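Local coordinates for protein glutathione S-transferase (Rhodospirillum rubrum F11, PDB 4O7H) that probably catalyses the conjugation of glutathione to electrophilic substrates, at residues 117-122 / 208-213; 135-140 / 178-183; 2-7 / 51-56. One frame throughout, in Å; residues are numbered along the deposited sequence.

Interaction 1 (117-122 / 208-213); sequences KRVISG and ISPIRP
R118 lays the flat of its guanidinium against I211, whose CG1 sits over the centre of the group at 3.8 Å from R118 CZ. The two side chains run past each other at a slant. A single bend in the arginine, at chi3 (50°), turns an otherwise extended chain and brings one face of the planar group onto the isoleucine. The far end of the arginine reaches the backbone: NH2 of R118 is 3.3 Å from P210 O, but it approaches obliquely and the angle is too poor for a hydrogen bond.

The segment 208-213 holds its shape by a type VI turn, built on the cis peptide between S209 and P210 and closed by a bond of 2.9 Å from I211 N to I208 O. This turn follows helix 201-205 and faces the C-terminal end of helix 85-119, within the helical part of the transferase fold. Y175 secures it further, its hydroxyl bonding to I208 N and I211 O.

V119 meets the turn mainly with one methyl. With chi1 at 172°, CG2 of V119 stands anti to the carbonyl carbon and points at the turn, 3.6 Å from I211 CD1 and 3.9 Å from I208 CG2, while S209 O lies 3.4 Å from the same CG2. V119 and I211 cross at about a right angle. The proline ring leans on the helix backbone, P210 CD lying 4.1 Å from V119 CA. Beyond the turn, V119 also touches W35, and I208 packs on L9.

Interaction 2 (135-140 / 178-183); sequences ANVHTH and DVPWED
V137 points its CG1 methyl at the CD corner of the P180 ring in the apolar part of this contact, with V137 CG1 3.5 Å from P180 CD, closer than carbon atoms usually pack. The valine's chi1 of 75° places CG1 between the backbone N and the carbonyl carbon, a crowded position from which this methyl faces the proline.

A CH-pi interaction lies alongside. CG of P180 stands over one face of the H138 imidazole, 3.7 Å from the ring centroid and 24° off the normal, displaced toward the CE1-NE2 rim; P180 CB extends the cover, 3.6 Å from H138 CE1. One pyrrolidine ring therefore serves both helix residues, its CD on the valine and its CB and CG on the histidine.

The carboxylate of D183 meets the imidazole at a carbon. D183 OD2 approaches the edge of the ring near its plane, 3.4 Å from H138 CE1, with ring and carboxylate turned 33° apart. H138 ND1 remains 4.3 Å from D183 OD2, so the pair forms no salt bridge, although the nearby carboxylate may favour protonation of the histidine.

Backbone bonds shape the loop that presents these groups. P180 is the centre of an inverse gamma turn, closed by a weak bond from W181 N to V179 O, and D183 N bonds to P180 O at 3.1 Å in the short 3-10 segment that follows.

The contact joins the side of helix 127-150 to the connection between helices 161-175 and 185-195 in the C-terminal domain. D178 carries salt bridges to R134 and K114, W181 stacks on Y191, and V137 also packs on V106 of helix 85-119.

Interaction 3 (2-7 / 51-56); sequences RRLYHH and PVLVEA
R2 and E55 lie side by side and point the same way, joined by a salt bridge. Followed outward, the arginine's CB lies 4.1 Å from V54 O; R2 CG lies against L53 of the partner strand, 3.9 Å from L53 CD1; and E55 OE1 is close to both CG and CD of R2, 3.6 Å from each. The bend at chi3 (-60°) then turns the guanidinium, and R2 NE donates to E55 OE1 at 2.9 Å, reaching the syn side of the carboxylate through a bent N-H...O angle of 146°. At the tip, NH1 bonds to D26 O and NH2 to the hydroxyl of Y75. Y75 and Y70 also hold E55 OE2, a network that fixes both charged groups.

Beyond R2 the strands pair antiparallel. R3 with V54 and Y5 with V52 are hydrogen-bonded pairs, with R3 N 2.8 Å from V54 O and Y5 N 2.9 Å from V52 O; L4 with L53 is the non-hydrogen-bonded pair between them. The edge of the Y5 ring meets V54, CE1 to CG2 at 3.9 Å, and R3 NH1 donates to Y5 OH at 3.0 Å, in the guanidinium plane. P51, preceded by a cis peptide, is consistent with the cis-proline of the thioredoxin fold, which adjoins the glutathione site in relatives.

The two strands are the inner pair of the four-stranded mixed sheet, flanked by 28-31 beside 3-6 and by 60-62 beside 52-54. L4 and P51 pack on helix 11-22, while Y5, V52 and V54 face M44 of helix 39-44.

The three contacts share no segment and none touches another. Interaction 3 belongs to the thioredoxin-like sheet and mixes regular backbone bonding with a salt bridge and buried aliphatic packing. Interactions 1 and 2 lie in the helical part, each setting a proline-containing loop against a helix: the C-terminal end of helix 85-119 in interaction 1 and the side of the next helix, 127-150, in interaction 2. Neither has a hydrogen bond between its segments: interaction 1, at the surface, lays a guanidinium face on an isoleucine, while interaction 2, partly buried like interaction 3, adds a CH-pi contact. Interactions 2 and 3 occupy opposite sides of the chain's centre, whereas interaction 1 comes within about 6 Å of interaction 3 at the nearest atoms.

Interaction 1 (117-122 / 208-213)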
loop_
_atom_site.group_PDB
_atom_site.type_symbol
_atom_site.label_atom_id
_atom_site.label_comp_id
_atom_site.label_asym_id
_atom_site.label_seq_id
_atom_site.Cartn_x
_atom_site.Cartn_y
_atom_site.Cartn_z
ATOM N N LYS A 117 -7.145 -7.644 20.175
ATOM C CA LYS A 117 -8.059 -7.333 21.277
ATOM C C LYS A 117 -7.712 -8.091 22.518
ATOM O O LYS A 117 -7.911 -7.585 23.627
ATOM C CB LYS A 117 -9.501 -7.582 20.900
ATOM C CG LYS A 117 -10.084 -6.405 20.148
ATOM C CD LYS A 117 -11.591 -6.329 20.268
ATOM C CE LYS A 117 -12.181 -5.878 18.952
ATOM N NZ LYS A 117 -13.614 -5.487 18.999
ATOM N N ARG A 118 -7.182 -9.295 22.353
ATOM C CA ARG A 118 -6.780 -10.081 23.500
ATOM C C ARG A 118 -5.479 -9.566 24.086
ATOM O O ARG A 118 -5.269 -9.605 25.303
ATOM C CB ARG A 118 -6.678 -11.550 23.121
ATOM C CG ARG A 118 -8.020 -12.176 22.775
ATOM C CD ARG A 118 -7.859 -13.660 22.540
ATOM N NE ARG A 118 -7.115 -14.314 23.618
ATOM C CZ ARG A 118 -6.721 -15.585 23.573
ATOM N NH1 ARG A 118 -7.020 -16.330 22.525
ATOM N NH2 ARG A 118 -6.044 -16.114 24.583
ATOM N N VAL A 119 -4.596 -9.053 23.233
ATOM C CA VAL A 119 -3.366 -8.473 23.724
ATOM C C VAL A 119 -3.602 -7.213 24.579
ATOM O O VAL A 119 -2.925 -7.032 25.578
ATOM C CB VAL A 119 -2.385 -8.150 22.579
ATOM C CG1 VAL A 119 -1.209 -7.381 23.120
ATOM C CG2 VAL A 119 -1.918 -9.431 21.930
ATOM N N ILE A 120 -4.540 -6.357 24.178
ATOM C CA ILE A 120 -4.853 -5.114 24.930
ATOM C C ILE A 120 -6.180 -5.262 25.715
ATOM O O ILE A 120 -6.783 -6.341 25.729
ATOM C CB ILE A 120 -4.940 -3.872 24.003
ATOM C CG1 ILE A 120 -6.264 -3.853 23.243
ATOM C CG2 ILE A 120 -3.782 -3.832 23.018
ATOM C CD1 ILE A 120 -6.290 -2.941 22.036
ATOM N N SER A 121 -6.650 -4.192 26.354
ATOM C CA SER A 121 -7.950 -4.243 27.054
ATOM C C SER A 121 -9.129 -4.463 26.081
ATOM O O SER A 121 -10.267 -4.659 26.501
ATOM C CB SER A 121 -8.196 -2.938 27.843
ATOM O OG SER A 121 -7.147 -2.634 28.758
ATOM N N GLY A 122 -8.826 -4.471 24.788
ATOM C CA GLY A 122 -9.773 -4.166 23.704
ATOM C C GLY A 122 -11.229 -4.587 23.770
ATOM O O GLY A 122 -12.089 -3.936 23.165
ATOM N N ILE A 208 2.927 -14.494 20.740
ATOM C CA ILE A 208 2.426 -13.215 21.099
ATOM C C ILE A 208 1.497 -13.471 22.300
ATOM O O ILE A 208 0.393 -13.988 22.153
ATOM C CB ILE A 208 1.675 -12.595 19.916
ATOM C CG1 ILE A 208 2.640 -12.420 18.735
ATOM C CG2 ILE A 208 1.079 -11.266 20.322
ATOM C CD1 ILE A 208 2.150 -13.054 17.472
ATOM N N SER A 209 1.970 -13.090 23.482
ATOM C CA SER A 209 1.192 -13.252 24.705
ATOM C C SER A 209 -0.089 -12.420 24.634
ATOM O O SER A 209 -0.074 -11.287 24.147
ATOM C CB SER A 209 2.048 -12.825 25.891
ATOM O OG SER A 209 1.283 -12.876 27.084
ATOM N N PRO A 210 -1.213 -12.961 25.119
ATOM C CA PRO A 210 -1.415 -14.233 25.791
ATOM C C PRO A 210 -2.056 -15.280 24.877
ATOM O O PRO A 210 -2.789 -16.166 25.351
ATOM C CB PRO A 210 -2.435 -13.852 26.869
ATOM C CG PRO A 210 -3.339 -12.915 26.145
ATOM C CD PRO A 210 -2.421 -12.124 25.220
ATOM N N ILE A 211 -1.863 -15.150 23.567
ATOM C CA ILE A 211 -2.559 -16.050 22.664
ATOM C C ILE A 211 -1.690 -17.281 22.348
ATOM O O ILE A 211 -0.524 -17.163 21.981
ATOM C CB ILE A 211 -2.975 -15.356 21.352
ATOM C CG1 ILE A 211 -3.845 -14.125 21.639
ATOM C CG2 ILE A 211 -3.737 -16.316 20.468
ATOM C CD1 ILE A 211 -3.138 -12.809 21.436
ATOM N N ARG A 212 -2.247 -18.463 22.562
ATOM C CA ARG A 212 -1.526 -19.701 22.268
ATOM C C ARG A 212 -1.849 -20.010 20.811
ATOM O O ARG A 212 -3.009 -19.987 20.465
ATOM C CB ARG A 212 -2.048 -20.826 23.182
ATOM C CG ARG A 212 -1.728 -20.596 24.660
ATOM N N PRO A 213 -0.835 -20.201 19.932
ATOM C CA PRO A 213 -1.276 -20.531 18.577
ATOM C C PRO A 213 -1.799 -21.964 18.549
ATOM O O PRO A 213 -1.631 -22.713 19.530
ATOM C CB PRO A 213 0.008 -20.441 17.742
ATOM C CG PRO A 213 1.084 -20.721 18.706
ATOM C CD PRO A 213 0.633 -20.155 20.026
#

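Interaction 2 (135-140 / 178-183)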
loop_
_atom_site.group_PDB
_atom_site.type_symbol
_atom_site.label_atom_id
_atom_site.label_comp_id
_atom_site.label_asym_id
_atom_site.label_seq_id
_atom_site.Cartn_x
_atom_site.Cartn_y
_atom_site.Cartn_z
ATOM N N ALA A 135 -14.985 -15.977 5.731
ATOM C CA ALA A 135 -15.556 -16.295 4.423
ATOM C C ALA A 135 -14.634 -15.855 3.289
ATOM O O ALA A 135 -14.463 -16.557 2.306
ATOM C CB ALA A 135 -16.916 -15.642 4.285
ATOM N N ASN A 136 -14.034 -14.681 3.455
ATOM C CA ASN A 136 -13.224 -14.048 2.420
ATOM C C ASN A 136 -11.912 -14.758 2.207
ATOM O O ASN A 136 -11.382 -14.781 1.102
ATOM C CB ASN A 136 -12.933 -12.591 2.814
ATOM C CG ASN A 136 -14.149 -11.684 2.665
ATOM O OD1 ASN A 136 -15.071 -12.011 1.923
ATOM N ND2 ASN A 136 -14.151 -10.591 3.346
ATOM N N VAL A 137 -11.401 -15.431 3.227
ATOM C CA VAL A 137 -10.102 -16.119 3.046
ATOM C C VAL A 137 -10.230 -17.244 2.015
ATOM O O VAL A 137 -9.297 -17.550 1.308
ATOM C CB VAL A 137 -9.475 -16.623 4.375
ATOM C CG1 VAL A 137 -10.159 -17.840 4.919
ATOM C CG2 VAL A 137 -7.985 -16.936 4.160
ATOM N N HIS A 138 -11.419 -17.832 1.877
ATOM C CA HIS A 138 -11.588 -18.840 0.834
ATOM C C HIS A 138 -11.282 -18.324 -0.605
ATOM O O HIS A 138 -10.663 -19.022 -1.388
ATOM C CB HIS A 138 -13.016 -19.382 0.867
ATOM C CG HIS A 138 -13.279 -20.319 1.993
ATOM N ND1 HIS A 138 -12.997 -21.662 1.930
ATOM C CD2 HIS A 138 -13.809 -20.103 3.217
ATOM C CE1 HIS A 138 -13.337 -22.234 3.065
ATOM N NE2 HIS A 138 -13.822 -21.311 3.865
ATOM N N THR A 139 -11.763 -17.143 -0.955
ATOM C CA THR A 139 -11.567 -16.589 -2.300
ATOM C C THR A 139 -10.087 -16.407 -2.577
ATOM O O THR A 139 -9.593 -16.710 -3.665
ATOM C CB THR A 139 -12.257 -15.230 -2.422
ATOM O OG1 THR A 139 -13.607 -15.334 -1.915
ATOM C CG2 THR A 139 -12.272 -14.768 -3.833
ATOM N N HIS A 140 -9.377 -15.932 -1.555
ATOM C CA HIS A 140 -7.918 -15.778 -1.678
ATOM C C HIS A 140 -7.147 -17.067 -1.804
ATOM O O HIS A 140 -6.173 -17.144 -2.568
ATOM C CB HIS A 140 -7.384 -14.943 -0.534
ATOM C CG HIS A 140 -7.859 -13.541 -0.612
ATOM N ND1 HIS A 140 -7.211 -12.587 -1.374
ATOM C CD2 HIS A 140 -8.946 -12.937 -0.079
ATOM C CE1 HIS A 140 -7.898 -11.458 -1.319
ATOM N NE2 HIS A 140 -8.965 -11.650 -0.562
ATOM N N ASP A 178 -7.747 -19.647 11.851
ATOM C CA ASP A 178 -8.845 -19.423 10.950
ATOM C C ASP A 178 -8.597 -19.752 9.463
ATOM O O ASP A 178 -9.390 -19.325 8.613
ATOM C CB ASP A 178 -9.307 -17.954 11.097
ATOM C CG ASP A 178 -10.073 -17.714 12.394
ATOM O OD1 ASP A 178 -10.907 -18.586 12.720
ATOM O OD2 ASP A 178 -9.797 -16.706 13.091
ATOM N N VAL A 179 -7.518 -20.482 9.140
ATOM C CA VAL A 179 -7.304 -20.862 7.751
ATOM C C VAL A 179 -7.916 -22.230 7.453
ATOM O O VAL A 179 -7.520 -23.215 8.073
ATOM C CB VAL A 179 -5.830 -20.890 7.357
ATOM C CG1 VAL A 179 -5.723 -21.043 5.888
ATOM C CG2 VAL A 179 -5.115 -19.615 7.787
ATOM N N PRO A 180 -8.825 -22.303 6.460
ATOM C CA PRO A 180 -9.447 -23.583 6.053
ATOM C C PRO A 180 -8.570 -24.343 5.077
ATOM O O PRO A 180 -8.886 -24.523 3.879
ATOM C CB PRO A 180 -10.768 -23.107 5.428
ATOM C CG PRO A 180 -10.404 -21.812 4.791
ATOM C CD PRO A 180 -9.424 -21.163 5.730
ATOM N N TRP A 181 -7.416 -24.766 5.568
ATOM C CA TRP A 181 -6.385 -25.336 4.732
ATOM C C TRP A 181 -6.883 -26.523 3.897
ATOM O O TRP A 181 -6.535 -26.659 2.724
ATOM C CB TRP A 181 -5.188 -25.807 5.550
ATOM C CG TRP A 181 -4.373 -24.733 6.198
ATOM C CD1 TRP A 181 -4.200 -24.541 7.510
ATOM C CD2 TRP A 181 -3.608 -23.708 5.532
ATOM N NE1 TRP A 181 -3.372 -23.458 7.733
ATOM C CE2 TRP A 181 -2.976 -22.946 6.536
ATOM C CE3 TRP A 181 -3.384 -23.391 4.205
ATOM C CZ2 TRP A 181 -2.170 -21.845 6.245
ATOM C CZ3 TRP A 181 -2.549 -22.305 3.905
ATOM C CH2 TRP A 181 -1.954 -21.561 4.935
ATOM N N GLU A 182 -7.667 -27.396 4.505
ATOM C CA GLU A 182 -7.986 -28.624 3.781
ATOM C C GLU A 182 -9.028 -28.395 2.688
ATOM O O GLU A 182 -9.244 -29.251 1.825
ATOM C CB GLU A 182 -8.415 -29.707 4.758
ATOM C CG GLU A 182 -7.273 -30.121 5.696
ATOM C CD GLU A 182 -6.192 -30.976 5.055
ATOM O OE1 GLU A 182 -6.139 -31.154 3.806
ATOM O OE2 GLU A 182 -5.368 -31.526 5.805
ATOM N N ASP A 183 -9.662 -27.228 2.688
ATOM C CA ASP A 183 -10.516 -26.876 1.553
ATOM C C ASP A 183 -9.715 -26.428 0.316
ATOM O O ASP A 183 -10.285 -26.228 -0.768
ATOM C CB ASP A 183 -11.517 -25.802 1.937
ATOM C CG ASP A 183 -12.568 -26.310 2.873
ATOM O OD1 ASP A 183 -12.908 -27.492 2.747
ATOM O OD2 ASP A 183 -13.043 -25.530 3.700
#

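Interaction 3 (2-7 / 51-56)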
loop_
_atom_site.group_PDB
_atom_site.type_symbol
_atom_site.label_atom_id
_atom_site.label_comp_id
_atom_site.label_asym_id
_atom_site.label_seq_id
_atom_site.Cartn_x
_atom_site.Cartn_y
_atom_site.Cartn_z
ATOM N N ARG A 2 22.713 -3.562 12.615
ATOM C CA ARG A 2 21.425 -3.389 11.895
ATOM C C ARG A 2 20.283 -3.874 12.742
ATOM O O ARG A 2 20.363 -4.935 13.337
ATOM C CB ARG A 2 21.509 -4.201 10.605
ATOM C CG ARG A 2 20.286 -4.204 9.739
ATOM C CD ARG A 2 20.409 -5.066 8.506
ATOM N NE ARG A 2 21.472 -4.707 7.596
ATOM C CZ ARG A 2 22.559 -5.439 7.325
ATOM N NH1 ARG A 2 22.734 -6.606 7.903
ATOM N NH2 ARG A 2 23.426 -5.012 6.442
ATOM N N ARG A 3 19.170 -3.133 12.778
ATOM C CA ARG A 3 18.063 -3.441 13.690
ATOM C C ARG A 3 16.730 -3.273 12.991
ATOM O O ARG A 3 16.577 -2.394 12.107
ATOM C CB ARG A 3 18.118 -2.505 14.873
ATOM C CG ARG A 3 16.938 -2.404 15.765
ATOM C CD ARG A 3 17.278 -1.151 16.615
ATOM N NE ARG A 3 18.349 -1.548 17.534
ATOM C CZ ARG A 3 18.463 -1.094 18.759
ATOM N NH1 ARG A 3 17.647 -0.145 19.162
ATOM N NH2 ARG A 3 19.372 -1.604 19.569
ATOM N N LEU A 4 15.799 -4.125 13.368
ATOM C CA LEU A 4 14.423 -4.021 12.877
ATOM C C LEU A 4 13.461 -3.872 14.052
ATOM O O LEU A 4 13.356 -4.749 14.944
ATOM C CB LEU A 4 14.059 -5.277 12.051
ATOM C CG LEU A 4 12.673 -5.173 11.443
ATOM C CD1 LEU A 4 12.711 -4.197 10.288
ATOM C CD2 LEU A 4 12.123 -6.529 11.059
ATOM N N TYR A 5 12.759 -2.757 14.079
ATOM C CA TYR A 5 11.646 -2.570 14.976
ATOM C C TYR A 5 10.443 -3.296 14.420
ATOM O O TYR A 5 10.013 -3.054 13.249
ATOM C CB TYR A 5 11.344 -1.076 15.209
ATOM C CG TYR A 5 12.413 -0.343 15.991
ATOM C CD1 TYR A 5 13.517 0.208 15.351
ATOM C CD2 TYR A 5 12.344 -0.263 17.367
ATOM C CE1 TYR A 5 14.514 0.849 16.049
ATOM C CE2 TYR A 5 13.335 0.361 18.082
ATOM C CZ TYR A 5 14.415 0.897 17.431
ATOM O OH TYR A 5 15.430 1.560 18.147
ATOM N N HIS A 6 9.858 -4.169 15.230
ATOM C CA HIS A 6 8.790 -5.026 14.735
ATOM C C HIS A 6 7.794 -5.361 15.858
ATOM O O HIS A 6 8.035 -5.073 17.045
ATOM C CB HIS A 6 9.373 -6.328 14.159
ATOM C CG HIS A 6 9.669 -7.370 15.191
ATOM N ND1 HIS A 6 8.862 -8.470 15.372
ATOM C CD2 HIS A 6 10.680 -7.484 16.079
ATOM C CE1 HIS A 6 9.338 -9.198 16.366
ATOM N NE2 HIS A 6 10.450 -8.631 16.807
ATOM N N HIS A 7 6.725 -6.023 15.494
ATOM C CA HIS A 7 5.944 -6.779 16.446
ATOM C C HIS A 7 5.302 -7.930 15.743
ATOM O O HIS A 7 5.103 -7.902 14.524
ATOM C CB HIS A 7 4.978 -5.946 17.275
ATOM C CG HIS A 7 3.888 -5.284 16.537
ATOM N ND1 HIS A 7 2.814 -5.966 16.010
ATOM C CD2 HIS A 7 3.627 -3.968 16.331
ATOM C CE1 HIS A 7 1.960 -5.111 15.468
ATOM N NE2 HIS A 7 2.426 -3.888 15.657
ATOM N N PRO A 51 6.974 -1.977 10.331
ATOM C CA PRO A 51 8.419 -2.057 10.605
ATOM C C PRO A 51 9.184 -0.783 10.356
ATOM O O PRO A 51 8.794 0.085 9.542
ATOM C CB PRO A 51 8.914 -3.115 9.633
ATOM C CG PRO A 51 7.976 -2.977 8.458
ATOM C CD PRO A 51 6.645 -2.595 9.026
ATOM N N VAL A 52 10.299 -0.668 11.088
ATOM C CA VAL A 52 11.295 0.354 10.808
ATOM C C VAL A 52 12.672 -0.338 10.821
ATOM O O VAL A 52 13.002 -1.032 11.815
ATOM C CB VAL A 52 11.291 1.461 11.885
ATOM C CG1 VAL A 52 12.348 2.497 11.581
ATOM C CG2 VAL A 52 9.920 2.128 11.924
ATOM N N LEU A 53 13.446 -0.146 9.773
ATOM C CA LEU A 53 14.807 -0.663 9.674
ATOM C C LEU A 53 15.806 0.451 9.967
ATOM O O LEU A 53 15.694 1.553 9.378
ATOM C CB LEU A 53 15.056 -1.228 8.288
ATOM C CG LEU A 53 16.432 -1.830 7.958
ATOM C CD1 LEU A 53 16.635 -3.150 8.687
ATOM C CD2 LEU A 53 16.580 -1.976 6.468
ATOM N N VAL A 54 16.770 0.165 10.857
ATOM C CA VAL A 54 17.877 1.125 11.128
ATOM C C VAL A 54 19.212 0.406 10.833
ATOM O O VAL A 54 19.530 -0.652 11.428
ATOM C CB VAL A 54 17.846 1.675 12.556
ATOM C CG1 VAL A 54 18.902 2.774 12.713
ATOM C CG2 VAL A 54 16.445 2.150 12.921
ATOM N N GLU A 55 19.912 0.908 9.833
ATOM C CA GLU A 55 21.206 0.374 9.469
ATOM C C GLU A 55 22.233 0.788 10.529
ATOM O O GLU A 55 21.997 1.674 11.312
ATOM C CB GLU A 55 21.649 0.858 8.098
ATOM C CG GLU A 55 20.796 0.380 6.924
ATOM C CD GLU A 55 21.121 -1.022 6.457
ATOM O OE1 GLU A 55 21.536 -1.865 7.286
ATOM O OE2 GLU A 55 20.973 -1.256 5.243
ATOM N N ALA A 56 23.357 0.085 10.532
ATOM C CA ALA A 56 24.423 0.370 11.518
ATOM C C ALA A 56 24.925 1.823 11.475
ATOM O O ALA A 56 25.348 2.356 12.516
ATOM C CB ALA A 56 25.562 -0.617 11.289
#